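Local coordinates for N-(5'-phosphoribosyl)anthranilate isomerase (Jonesia denitrificans, PDB 4WUI), which probably catalyses the isomerisation of N-(5-phosphoribosyl)anthranilate to 1-(2-carboxyphenylamino)-1-deoxyribulose 5-phosphate, the third step from chorismate to tryptophan, at residues A[59-64]-A[81-86]; A[105-110]-A[123-128]; A[156-161]-A[194-199]. All coordinates share one frame; numbering follows the deposited sequence.

Contact 1 (A[59-64]-A[81-86]); sequences VLVVAT and VLQLHG
Leu-60 and Val-62 bind the neighbouring strand through both their peptide N-H and C=O groups, giving four backbone hydrogen bonds: three between parallel strands 59-62 and 81-84 and a fourth from His-85, just past the strand end. Leu-60 N donates to Val-81 O at 2.9 Å, and Leu-60 O accepts Gln-83 N at 2.8 Å in a nearly straight bond (172° at the hydrogen). Val-62 repeats the pattern: its N reaches Gln-83 O at 3.0 Å and its O takes His-85 N, also at 3.0 Å. The intervening Val-59 and Val-61 use their peptides on the other edge, bonding to Ile-28, Phe-30 and His-32. Inside the barrel, Gln-83 points CG anti to its backbone N (chi1 177°) and runs extended beside Val-61, NE2 lying 3.8 Å from Val-61 CG1; nearer the backbone, Gln-83 CB presses on Val-59 CG1 at 3.5 Å. The buried Gln-83 OE1 accepts from Lys-7 NZ. An alanine here removes the amide, which would probably leave Lys-7 NZ without this mate and open a gap beside Val-61. On the outer face Val-62 CG2 meets Leu-84 CD2 at 3.6 Å, under helix 67-77, which links the strands as a beta-alpha-beta crossover. Main-chain polarity is thus spent between strands, the outer face is apolar, and the barrel interior keeps an amide-lysine pair beside the valines of this face.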
loop_
_atom_site.group_PDB
_atom_site.type_symbol
_atom_site.label_atom_id
_atom_site.label_comp_id
_atom_site.label_asym_id
_atom_site.label_seq_id
_atom_site.Cartn_x
_atom_site.Cartn_y
_atom_site.Cartn_z
ATOM N N VAL A 59 6.248 5.103 -3.257
ATOM C CA VAL A 59 5.256 4.551 -4.149
ATOM C C VAL A 59 4.303 5.649 -4.580
ATOM O O VAL A 59 3.663 6.288 -3.743
ATOM C CB VAL A 59 4.464 3.413 -3.455
ATOM C CG1 VAL A 59 3.514 2.758 -4.447
ATOM C CG2 VAL A 59 5.395 2.390 -2.812
ATOM N N LEU A 60 4.190 5.863 -5.888
ATOM C CA LEU A 60 3.165 6.730 -6.460
ATOM C C LEU A 60 1.926 5.887 -6.665
ATOM O O LEU A 60 1.967 4.878 -7.374
ATOM C CB LEU A 60 3.626 7.319 -7.791
ATOM C CG LEU A 60 2.574 8.112 -8.543
ATOM C CD1 LEU A 60 2.191 9.377 -7.757
ATOM C CD2 LEU A 60 3.051 8.494 -9.915
ATOM N N VAL A 61 0.816 6.305 -6.047
ATOM C CA VAL A 61 -0.431 5.556 -6.107
ATOM C C VAL A 61 -1.439 6.325 -6.946
ATOM O O VAL A 61 -1.791 7.452 -6.599
ATOM C CB VAL A 61 -0.983 5.313 -4.679
ATOM C CG1 VAL A 61 -2.260 4.547 -4.727
ATOM C CG2 VAL A 61 0.047 4.623 -3.802
ATOM N N VAL A 62 -1.868 5.748 -8.070
ATOM C CA VAL A 62 -2.809 6.386 -8.973
ATOM C C VAL A 62 -4.059 5.535 -9.156
ATOM O O VAL A 62 -4.069 4.326 -8.906
ATOM C CB VAL A 62 -2.166 6.686 -10.353
ATOM C CG1 VAL A 62 -1.097 7.748 -10.216
ATOM C CG2 VAL A 62 -1.577 5.410 -10.968
ATOM N N ALA A 63 -5.116 6.183 -9.619
ATOM C CA ALA A 63 -6.416 5.544 -9.791
ATOM C C ALA A 63 -7.093 5.883 -11.115
ATOM O O ALA A 63 -7.637 5.001 -11.770
ATOM C CB ALA A 63 -7.342 5.912 -8.631
ATOM N N THR A 64 -7.083 7.165 -11.498
ATOM C CA THR A 64 -7.859 7.680 -12.616
ATOM C C THR A 64 -6.977 8.406 -13.632
ATOM O O THR A 64 -7.472 8.987 -14.587
ATOM C CB THR A 64 -8.987 8.636 -12.099
ATOM O OG1 THR A 64 -8.422 9.624 -11.248
ATOM C CG2 THR A 64 -10.047 7.837 -11.353
ATOM N N VAL A 81 8.322 3.060 -7.088
ATOM C CA VAL A 81 7.273 2.133 -7.510
ATOM C C VAL A 81 6.054 2.916 -8.007
ATOM O O VAL A 81 5.697 3.933 -7.417
ATOM C CB VAL A 81 6.821 1.250 -6.328
ATOM C CG1 VAL A 81 5.667 0.346 -6.683
ATOM C CG2 VAL A 81 7.966 0.447 -5.740
ATOM N N LEU A 82 5.430 2.404 -9.064
ATOM C CA LEU A 82 4.122 2.865 -9.530
ATOM C C LEU A 82 3.065 1.846 -9.154
ATOM O O LEU A 82 3.125 0.702 -9.620
ATOM C CB LEU A 82 4.165 3.073 -11.045
ATOM C CG LEU A 82 2.841 3.457 -11.709
ATOM C CD1 LEU A 82 2.285 4.765 -11.173
ATOM C CD2 LEU A 82 3.016 3.554 -13.217
ATOM N N GLN A 83 2.100 2.230 -8.303
ATOM C CA GLN A 83 1.017 1.377 -7.872
ATOM C C GLN A 83 -0.283 1.806 -8.561
ATOM O O GLN A 83 -0.705 2.964 -8.437
ATOM C CB GLN A 83 0.835 1.416 -6.341
ATOM C CG GLN A 83 -0.317 0.600 -5.843
ATOM C CD GLN A 83 -0.541 0.723 -4.358
ATOM O OE1 GLN A 83 0.406 0.703 -3.575
ATOM N NE2 GLN A 83 -1.797 0.851 -3.955
ATOM N N LEU A 84 -0.914 0.866 -9.266
ATOM C CA LEU A 84 -2.112 1.101 -10.044
ATOM C C LEU A 84 -3.315 0.530 -9.308
ATOM O O LEU A 84 -3.368 -0.660 -8.987
ATOM C CB LEU A 84 -1.979 0.398 -11.400
ATOM C CG LEU A 84 -0.784 0.822 -12.225
ATOM C CD1 LEU A 84 -0.678 -0.024 -13.488
ATOM C CD2 LEU A 84 -0.817 2.295 -12.534
ATOM N N HIS A 85 -4.311 1.374 -9.072
ATOM C CA HIS A 85 -5.533 0.897 -8.457
ATOM C C HIS A 85 -6.337 0.009 -9.421
ATOM O O HIS A 85 -6.006 -0.149 -10.604
ATOM C CB HIS A 85 -6.356 2.082 -8.023
ATOM C CG HIS A 85 -7.274 1.808 -6.875
ATOM N ND1 HIS A 85 -8.648 1.929 -6.963
ATOM C CD2 HIS A 85 -7.008 1.482 -5.585
ATOM C CE1 HIS A 85 -9.190 1.673 -5.783
ATOM N NE2 HIS A 85 -8.216 1.392 -4.931
ATOM N N GLY A 86 -7.412 -0.576 -8.917
ATOM C CA GLY A 86 -8.131 -1.602 -9.650
ATOM C C GLY A 86 -8.900 -1.139 -10.879
ATOM O O GLY A 86 -9.314 -1.985 -11.689
#

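Contact 2 (A[105-110]-A[123-128])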
loop_
_atom_site.group_PDB
_atom_site.type_symbol
_atom_site.label_atom_id
_atom_site.label_comp_id
_atom_site.label_asym_id
_atom_site.label_seq_id
_atom_site.Cartn_x
_atom_site.Cartn_y
_atom_site.Cartn_z
ATOM N N ARG A 105 0.126 -3.985 -8.952
ATOM C CA ARG A 105 -1.252 -4.169 -9.367
ATOM C C ARG A 105 -2.092 -4.235 -8.066
ATOM O O ARG A 105 -1.878 -5.077 -7.236
ATOM C CB ARG A 105 -1.381 -5.467 -10.267
ATOM C CG ARG A 105 -2.792 -5.798 -10.731
ATOM C CD ARG A 105 -2.855 -6.799 -11.849
ATOM N NE ARG A 105 -2.391 -8.130 -11.498
ATOM C CZ ARG A 105 -3.156 -9.154 -11.137
ATOM N NH1 ARG A 105 -4.445 -9.020 -10.951
ATOM N NH2 ARG A 105 -2.579 -10.307 -10.877
ATOM N N ALA A 106 -3.002 -3.312 -7.828
ATOM C CA ALA A 106 -3.931 -3.399 -6.726
ATOM C C ALA A 106 -5.296 -3.897 -7.215
ATOM O O ALA A 106 -5.721 -3.572 -8.328
ATOM C CB ALA A 106 -4.083 -2.035 -6.020
ATOM N N THR A 107 -5.975 -4.697 -6.386
ATOM C CA THR A 107 -7.309 -5.186 -6.688
ATOM C C THR A 107 -8.047 -5.505 -5.408
ATOM O O THR A 107 -7.519 -5.397 -4.313
ATOM C CB THR A 107 -7.260 -6.449 -7.564
ATOM O OG1 THR A 107 -8.575 -6.760 -8.050
ATOM C CG2 THR A 107 -6.669 -7.640 -6.825
ATOM N N SER A 108 -9.291 -5.909 -5.529
ATOM C CA SER A 108 -10.008 -6.258 -4.325
ATOM C C SER A 108 -10.695 -7.556 -4.523
ATOM O O SER A 108 -10.929 -7.968 -5.636
ATOM C CB SER A 108 -10.998 -5.189 -3.998
ATOM O OG SER A 108 -11.912 -5.150 -5.051
ATOM N N LEU A 109 -11.015 -8.235 -3.435
ATOM C CA LEU A 109 -11.570 -9.558 -3.608
ATOM C C LEU A 109 -12.928 -9.561 -4.244
ATOM O O LEU A 109 -13.269 -10.509 -4.958
ATOM C CB LEU A 109 -11.610 -10.310 -2.291
ATOM C CG LEU A 109 -10.246 -10.886 -1.929
ATOM C CD1 LEU A 109 -10.364 -11.601 -0.624
ATOM C CD2 LEU A 109 -9.706 -11.859 -2.996
ATOM N N SER A 110 -13.691 -8.494 -4.024
ATOM C CA SER A 110 -15.040 -8.420 -4.575
ATOM C C SER A 110 -14.996 -8.275 -6.087
ATOM O O SER A 110 -16.005 -8.479 -6.759
ATOM C CB SER A 110 -15.815 -7.251 -3.963
ATOM O OG SER A 110 -15.095 -6.041 -4.123
ATOM N N GLU A 123 5.241 -6.563 -10.271
ATOM C CA GLU A 123 6.142 -7.062 -9.265
ATOM C C GLU A 123 5.418 -7.657 -8.058
ATOM O O GLU A 123 5.921 -8.559 -7.388
ATOM C CB GLU A 123 6.956 -5.825 -8.777
ATOM C CG GLU A 123 7.921 -6.069 -7.674
ATOM C CD GLU A 123 8.617 -4.767 -7.341
ATOM O OE1 GLU A 123 9.495 -4.368 -8.109
ATOM O OE2 GLU A 123 8.325 -4.152 -6.302
ATOM N N LEU A 124 4.265 -7.082 -7.745
ATOM C CA LEU A 124 3.556 -7.344 -6.508
ATOM C C LEU A 124 2.087 -7.046 -6.741
ATOM O O LEU A 124 1.742 -6.149 -7.522
ATOM C CB LEU A 124 4.163 -6.456 -5.424
ATOM C CG LEU A 124 3.480 -6.453 -4.055
ATOM C CD1 LEU A 124 4.502 -6.208 -2.969
ATOM C CD2 LEU A 124 2.348 -5.423 -3.970
ATOM N N LEU A 125 1.236 -7.792 -6.051
ATOM C CA LEU A 125 -0.200 -7.611 -6.050
ATOM C C LEU A 125 -0.674 -7.135 -4.665
ATOM O O LEU A 125 -0.306 -7.738 -3.655
ATOM C CB LEU A 125 -0.841 -8.960 -6.358
ATOM C CG LEU A 125 -2.329 -9.064 -6.501
ATOM C CD1 LEU A 125 -2.835 -8.207 -7.611
ATOM C CD2 LEU A 125 -2.685 -10.520 -6.783
ATOM N N LEU A 126 -1.464 -6.070 -4.630
ATOM C CA LEU A 126 -2.058 -5.598 -3.397
ATOM C C LEU A 126 -3.518 -6.058 -3.449
ATOM O O LEU A 126 -4.245 -5.722 -4.400
ATOM C CB LEU A 126 -1.873 -4.095 -3.282
ATOM C CG LEU A 126 -2.422 -3.490 -2.003
ATOM C CD1 LEU A 126 -1.684 -2.205 -1.727
ATOM C CD2 LEU A 126 -3.886 -3.200 -2.157
ATOM N N LEU A 127 -3.920 -6.855 -2.458
ATOM C CA LEU A 127 -5.254 -7.429 -2.393
ATOM C C LEU A 127 -6.013 -6.801 -1.240
ATOM O O LEU A 127 -5.625 -6.965 -0.078
ATOM C CB LEU A 127 -5.161 -8.929 -2.194
ATOM C CG LEU A 127 -6.463 -9.698 -2.151
ATOM C CD1 LEU A 127 -7.241 -9.473 -3.429
ATOM C CD2 LEU A 127 -6.142 -11.197 -1.922
ATOM N N ASP A 128 -7.102 -6.109 -1.561
ATOM C CA ASP A 128 -7.892 -5.412 -0.539
ATOM C C ASP A 128 -9.138 -6.211 -0.229
ATOM O O ASP A 128 -9.958 -6.531 -1.124
ATOM C CB ASP A 128 -8.265 -4.009 -1.018
ATOM C CG ASP A 128 -8.862 -3.121 0.076
ATOM O OD1 ASP A 128 -8.383 -3.169 1.219
ATOM O OD2 ASP A 128 -9.785 -2.340 -0.224
#
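Arg-105 and Leu-125 meet on the outer surface of the TIM barrel, where strands 105-108 and 124-128 run parallel as neighbours. The leucine methyl CD1 sits over the centre of one guanidinium face, 3.7 Å from Arg-105 CZ. The arginine leaves the backbone with CG anti to N, then bends at chi3 (66°), which folds its flat end back across the leucine instead of letting it run outward. Its N-H groups are used around the rim of that plane: NH2 in a salt bridge with Glu-122, NH1 on the carbonyl of Asn-114. Further along the same face Thr-107 and Leu-127 stand side by side and point alike, with Thr-107 CG2 3.9 Å from Leu-127 CD1. Leu-109, just past the strand, lays its side chain roughly at right angles to that of Leu-127. Turned to the interior, Ala-106 CB touches Leu-126 CD2 at 4.0 Å; Ser-108 and Asp-128 are paired on this face, and Asp-128 OD1 is hydrogen-bonded to O7 of a bound citrate, probably from the crystallisation liquor. Leu-126, Leu-127 and Asp-128 each have a second conformer, so the fine fit of their side chains is less certain than the backbone ladder. Within these segments the ladder runs from Arg-105 N on Leu-124 O to a last bond beyond the strand, where Leu-109 N donates to Asp-128 O at 3.1 Å.

Contact 3 (A[156-161]-A[194-199]); sequences GGLTPD and AAFVQA
Pro-160 and Phe-196 form the heart of this apolar contact between a loop and helix 190-204. The phenyl ring meets the loop with its edge: CD1 lies 3.7 Å from Thr-159 C and 3.8 Å from Pro-160 N, so the peptide bond ahead of the proline borders the ring near its plane. The neighbouring edge atom, Phe-196 CE1, is 3.9 Å from Leu-158 CB. With CG anti to its backbone N (chi1 -175°), Phe-196 swings its ring out from the helix and along the loop. The pyrrolidine rests on the helix surface itself, Pro-160 CG 4.1 Å from Phe-196 CB and Pro-160 CB 4.0 Å from Ala-195 CB. One turn on, Ala-199 CB approaches Pro-160 O at 3.8 Å. Around this shell, Val-175 and Val-177 of strand 174-177 and Val-163 of helix 163-170 also touch Phe-196, while Leu-158 reaches Trp-138 and Ala-166. Asn-162 holds the loop in shape, its OD1 accepting from Thr-159 N and its ND2 donating to Gly-157 O. Gly-157 N is hydrogen-bonded to citrate O7; this probable crystallisation additive may mark the pocket. The contact thus joins the last helix to a Gly-Gly loop after the seventh strand of a TIM barrel, which, as in related isomerases, probably contributes to the phosphate site.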
loop_
_atom_site.group_PDB
_atom_site.type_symbol
_atom_site.label_atom_id
_atom_site.label_comp_id
_atom_site.label_asym_id
_atom_site.label_seq_id
_atom_site.Cartn_x
_atom_site.Cartn_y
_atom_site.Cartn_z
ATOM N N GLY A 156 -7.167 -4.002 3.965
ATOM C CA GLY A 156 -8.597 -4.120 4.187
ATOM C C GLY A 156 -8.976 -3.543 5.522
ATOM O O GLY A 156 -9.371 -4.271 6.445
ATOM N N GLY A 157 -8.870 -2.225 5.659
ATOM C CA GLY A 157 -9.223 -1.637 6.912
ATOM C C GLY A 157 -8.334 -2.114 8.050
ATOM O O GLY A 157 -8.785 -2.243 9.185
ATOM N N LEU A 158 -7.061 -2.367 7.776
ATOM C CA LEU A 158 -6.145 -2.735 8.844
ATOM C C LEU A 158 -5.958 -1.555 9.786
ATOM O O LEU A 158 -5.872 -0.393 9.375
ATOM C CB LEU A 158 -4.813 -3.203 8.281
ATOM C CG LEU A 158 -4.876 -4.480 7.429
ATOM C CD1 LEU A 158 -3.485 -4.786 6.878
ATOM C CD2 LEU A 158 -5.389 -5.674 8.241
ATOM N N THR A 159 -5.828 -1.870 11.069
ATOM C CA THR A 159 -5.641 -0.907 12.136
ATOM C C THR A 159 -4.663 -1.471 13.152
ATOM O O THR A 159 -4.418 -2.673 13.165
ATOM C CB THR A 159 -6.956 -0.609 12.855
ATOM O OG1 THR A 159 -7.328 -1.793 13.577
ATOM C CG2 THR A 159 -8.062 -0.187 11.915
ATOM N N PRO A 160 -4.175 -0.639 14.087
ATOM C CA PRO A 160 -3.371 -1.216 15.169
ATOM C C PRO A 160 -4.171 -2.247 15.967
ATOM O O PRO A 160 -3.559 -3.122 16.570
ATOM C CB PRO A 160 -2.985 0.005 16.032
ATOM C CG PRO A 160 -3.032 1.139 15.058
ATOM C CD PRO A 160 -4.183 0.830 14.133
ATOM N N ASP A 161 -5.503 -2.129 16.014
ATOM C CA ASP A 161 -6.332 -3.035 16.783
ATOM C C ASP A 161 -6.531 -4.401 16.151
ATOM O O ASP A 161 -6.773 -5.361 16.888
ATOM C CB ASP A 161 -7.706 -2.413 17.035
ATOM C CG ASP A 161 -7.682 -1.307 18.053
ATOM O OD1 ASP A 161 -6.833 -1.332 18.956
ATOM O OD2 ASP A 161 -8.546 -0.398 17.987
ATOM N N ALA A 194 3.194 4.275 14.802
ATOM C CA ALA A 194 4.069 3.555 15.706
ATOM C C ALA A 194 3.375 2.318 16.276
ATOM O O ALA A 194 3.947 1.222 16.351
ATOM C CB ALA A 194 4.554 4.460 16.831
ATOM N N ALA A 195 2.127 2.486 16.683
ATOM C CA ALA A 195 1.356 1.381 17.278
ATOM C C ALA A 195 1.127 0.266 16.255
ATOM O O ALA A 195 1.204 -0.924 16.586
ATOM C CB ALA A 195 0.034 1.890 17.801
ATOM N N PHE A 196 0.806 0.641 15.024
ATOM C CA PHE A 196 0.575 -0.325 13.969
ATOM C C PHE A 196 1.800 -1.193 13.754
ATOM O O PHE A 196 1.713 -2.424 13.671
ATOM C CB PHE A 196 0.216 0.401 12.668
ATOM C CG PHE A 196 -0.147 -0.521 11.549
ATOM C CD1 PHE A 196 -1.451 -0.974 11.415
ATOM C CD2 PHE A 196 0.803 -1.004 10.665
ATOM C CE1 PHE A 196 -1.801 -1.833 10.400
ATOM C CE2 PHE A 196 0.437 -1.873 9.644
ATOM C CZ PHE A 196 -0.864 -2.282 9.525
ATOM N N VAL A 197 2.961 -0.556 13.631
ATOM C CA VAL A 197 4.182 -1.278 13.378
ATOM C C VAL A 197 4.523 -2.182 14.574
ATOM O O VAL A 197 4.957 -3.327 14.401
ATOM C CB VAL A 197 5.304 -0.329 12.984
ATOM C CG1 VAL A 197 6.614 -1.062 12.882
ATOM C CG2 VAL A 197 4.961 0.382 11.669
ATOM N N GLN A 198 4.349 -1.669 15.793
ATOM C CA GLN A 198 4.611 -2.478 16.973
ATOM C C GLN A 198 3.735 -3.724 16.971
ATOM O O GLN A 198 4.203 -4.834 17.213
ATOM C CB GLN A 198 4.367 -1.674 18.236
ATOM C CG GLN A 198 4.610 -2.479 19.496
ATOM C CD GLN A 198 4.451 -1.632 20.726
ATOM O OE1 GLN A 198 5.117 -0.610 20.864
ATOM N NE2 GLN A 198 3.585 -2.043 21.631
ATOM N N ALA A 199 2.457 -3.561 16.724
ATOM C CA ALA A 199 1.528 -4.679 16.711
ATOM C C ALA A 199 1.900 -5.690 15.622
ATOM O O ALA A 199 1.883 -6.914 15.845
ATOM C CB ALA A 199 0.097 -4.194 16.514
#

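Overall arrangement
From the N terminus, contact 1 comes first: it pairs the third and fourth barrel strands and closes a loop of 16 residues around helix 67-77. Contact 2 follows, pairing the fifth and sixth strands across 12 residues that hold no helix or strand. Contact 3 comes last, bringing the loop after the seventh strand onto the final helix over 32 residues that include helix 163-170 and the eighth strand. The three are in series; none nests or crosses. Contacts 1 and 2 are joined in one sheet by a probable hydrogen bond from Ala-106 N to Leu-84 O, 2.9 Å. Contacts 2 and 3 approach each other at Asp-128 OD1 and Gly-156 N, 3.1 Å apart. Contact 3 lies across the chain's centre from contact 1.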